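Local coordinates for nitrogenase molybdenum-iron protein alpha chain (Clostridium pasteurianum, PDB 4WES) that reduces dinitrogen to ammonia as part of the molybdenum-iron component of nitrogenase, at a buried iron-sulfur-molybdenum cluster, at residues A[211-216]-A[258-263]. Numbering follows the deposited sequence.
Sequences NVLGEY and NLVQCH. With ICS (iron-sulfur-molybdenum cluster with interstitial carbon), chain F.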
loop_
_atom_site.group_PDB
_atom_site.type_symbol
_atom_site.label_atom_id
_atom_site.label_comp_id
_atom_site.label_asym_id
_atom_site.label_seq_id
_atom_site.Cartn_x
_atom_site.Cartn_y
_atom_site.Cartn_z
ATOM N N ASN A 211 45.357 8.662 5.669
ATOM C CA ASN A 211 44.179 9.081 4.911
ATOM C C ASN A 211 43.762 7.948 3.985
ATOM O O ASN A 211 44.610 7.222 3.492
ATOM C CB ASN A 211 44.453 10.259 4.006
ATOM C CG ASN A 211 44.857 11.528 4.732
ATOM O OD1 ASN A 211 44.368 11.839 5.829
ATOM N ND2 ASN A 211 45.809 12.250 4.117
ATOM N N VAL A 212 42.451 7.827 3.747
ATOM C CA VAL A 212 41.962 6.989 2.670
ATOM C C VAL A 212 41.573 7.878 1.504
ATOM O O VAL A 212 40.655 8.686 1.603
ATOM C CB VAL A 212 40.806 6.080 3.076
ATOM C CG1 VAL A 212 40.466 5.109 1.936
ATOM C CG2 VAL A 212 41.120 5.311 4.344
ATOM N N LEU A 213 42.340 7.791 0.430
ATOM C CA LEU A 213 42.137 8.623 -0.751
ATOM C C LEU A 213 41.315 7.882 -1.814
ATOM O O LEU A 213 41.586 6.703 -2.103
ATOM C CB LEU A 213 43.466 9.023 -1.374
ATOM C CG LEU A 213 44.444 9.862 -0.539
ATOM C CD1 LEU A 213 45.604 10.299 -1.413
ATOM C CD2 LEU A 213 43.760 11.036 0.128
ATOM N N GLY A 214 40.383 8.589 -2.447
ATOM C CA GLY A 214 39.594 7.987 -3.515
ATOM C C GLY A 214 38.654 6.932 -2.975
ATOM O O GLY A 214 38.566 5.801 -3.486
ATOM N N GLU A 215 37.931 7.312 -1.943
ATOM C CA GLU A 215 36.948 6.469 -1.296
ATOM C C GLU A 215 35.766 7.351 -0.928
ATOM O O GLU A 215 35.950 8.376 -0.249
ATOM C CB GLU A 215 37.528 5.798 -0.062
ATOM C CG GLU A 215 36.497 5.154 0.819
ATOM C CD GLU A 215 35.584 4.180 0.109
ATOM O OE1 GLU A 215 34.368 4.181 0.412
ATOM O OE2 GLU A 215 36.094 3.408 -0.747
ATOM N N TYR A 216 34.559 6.963 -1.375
ATOM C CA TYR A 216 33.424 7.879 -1.372
ATOM C C TYR A 216 32.269 7.421 -0.496
ATOM O O TYR A 216 31.194 7.976 -0.525
ATOM C CB TYR A 216 33.040 8.213 -2.814
ATOM C CG TYR A 216 34.236 8.737 -3.563
ATOM C CD1 TYR A 216 34.634 10.055 -3.422
ATOM C CD2 TYR A 216 34.993 7.913 -4.362
ATOM C CE1 TYR A 216 35.761 10.538 -4.032
ATOM C CE2 TYR A 216 36.125 8.388 -5.012
ATOM C CZ TYR A 216 36.513 9.702 -4.851
ATOM O OH TYR A 216 37.637 10.201 -5.477
ATOM N N ASN A 258 49.213 7.922 2.873
ATOM C CA ASN A 258 47.997 7.950 2.060
ATOM C C ASN A 258 47.718 6.557 1.489
ATOM O O ASN A 258 48.627 5.885 0.980
ATOM C CB ASN A 258 48.164 8.935 0.897
ATOM C CG ASN A 258 47.893 10.369 1.288
ATOM O OD1 ASN A 258 46.990 10.623 2.072
ATOM N ND2 ASN A 258 48.579 11.306 0.629
ATOM N N LEU A 259 46.461 6.142 1.583
ATOM C CA LEU A 259 46.008 4.859 1.052
ATOM C C LEU A 259 45.143 5.165 -0.180
ATOM O O LEU A 259 44.116 5.798 -0.045
ATOM C CB LEU A 259 45.198 4.109 2.082
ATOM C CG LEU A 259 45.764 3.997 3.495
ATOM C CD1 LEU A 259 44.804 3.249 4.405
ATOM C CD2 LEU A 259 47.133 3.386 3.537
ATOM N N VAL A 260 45.489 4.648 -1.337
ATOM C CA VAL A 260 44.764 4.958 -2.564
ATOM C C VAL A 260 43.864 3.790 -2.944
ATOM O O VAL A 260 44.345 2.747 -3.400
ATOM C CB VAL A 260 45.744 5.323 -3.691
ATOM C CG1 VAL A 260 45.040 5.459 -5.027
ATOM C CG2 VAL A 260 46.491 6.613 -3.360
ATOM N N GLN A 261 42.561 3.961 -2.741
ATOM C CA GLN A 261 41.574 2.939 -3.088
ATOM C C GLN A 261 41.218 3.052 -4.584
ATOM O O GLN A 261 41.531 2.157 -5.341
ATOM C CB GLN A 261 40.329 3.049 -2.187
ATOM C CG GLN A 261 39.211 2.047 -2.499
ATOM C CD GLN A 261 39.617 0.628 -2.263
ATOM O OE1 GLN A 261 40.201 0.316 -1.218
ATOM N NE2 GLN A 261 39.271 -0.253 -3.196
ATOM N N CYS A 262 40.616 4.162 -4.976
ATOM C CA CYS A 262 40.385 4.426 -6.388
ATOM C C CYS A 262 41.594 5.150 -6.979
ATOM O O CYS A 262 41.777 6.361 -6.742
ATOM C CB CYS A 262 39.137 5.281 -6.615
ATOM S SG CYS A 262 38.985 5.652 -8.353
ATOM N N HIS A 263 42.430 4.426 -7.720
ATOM C CA HIS A 263 43.578 5.071 -8.333
ATOM C C HIS A 263 43.179 6.166 -9.310
ATOM O O HIS A 263 43.740 7.272 -9.310
ATOM C CB HIS A 263 44.465 4.031 -9.026
ATOM C CG HIS A 263 45.593 4.632 -9.793
ATOM N ND1 HIS A 263 45.546 4.838 -11.158
ATOM C CD2 HIS A 263 46.807 5.094 -9.388
ATOM C CE1 HIS A 263 46.683 5.397 -11.544
ATOM N NE2 HIS A 263 47.466 5.577 -10.490
HETATM FE FE1 ICS F . 36.724 5.742 -8.649
HETATM MO MO1 ICS F . 30.144 4.925 -10.752
HETATM FE FE2 ICS F . 34.815 6.728 -10.214
HETATM FE FE3 ICS F . 34.183 5.704 -7.827
HETATM FE FE4 ICS F . 35.026 4.117 -9.785
HETATM FE FE5 ICS F . 32.593 3.818 -10.596
HETATM FE FE6 ICS F . 32.367 6.415 -10.959
HETATM FE FE7 ICS F . 31.751 5.388 -8.661
HETATM C CX ICS F . 33.499 5.329 -9.678
HETATM S S1A ICS F . 36.527 5.433 -10.924
HETATM S S1B ICS F . 31.772 4.849 -12.428
HETATM S S2A ICS F . 35.467 7.562 -8.205
HETATM S S2B ICS F . 33.673 8.045 -11.597
HETATM S S3A ICS F . 34.234 2.281 -10.774
HETATM S S3B ICS F . 30.620 7.010 -9.722
HETATM S S4A ICS F . 35.654 3.996 -7.582
HETATM S S4B ICS F . 30.924 3.388 -9.167
HETATM S S5A ICS F . 32.335 5.776 -6.572
#
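C262 and G214 meet beside the iron-sulfur-molybdenum cluster, where the chain turns a corner at G214 and strand 257-260 gives way to the turn before a helix: C262 N donates to G214 O (3.0 Å), at a C=O...N angle of 130° with the donor tilted from the carbonyl plane. C262 holds SG anti to its backbone N (chi1 176°), which carries the sulfur to the cluster, where it binds iron FE1 at 2.3 Å. Y216 reaches the same cluster obliquely, CE2 lying 3.4 Å from S2A, and its OH is hydrogen-bonded to S265.

Behind this corner, strands 209-215 and 257-260, the two inner strands of a four-stranded parallel sheet, pair N211, V212 and L213 with N258, L259 and V260. L259 N donates to N211 O, L213 N to L259 O (2.7 Å) and Q261 N to L213 O (3.0 Å). On one face, N211 and N258 run side by side with amide planes 31° apart; ND2 of N211 approaches OD1 of N258 in its carbonyl plane (2.9 Å) and also bonds A252 O. L213 CD1 packs against N258 CG at 3.5 Å, and helix 263-277 covers L213 and V260. On the other face V212 CG2 touches L259 CD1.

C262 also occupies the N-cap of helix 263-277, its side chain capping a backbone N. The cluster's cysteine ligand is thus fixed through both its backbone and its side chain at a strand-to-helix junction, and that N-terminal helix end would probably help stabilise negative charge on the thiolate.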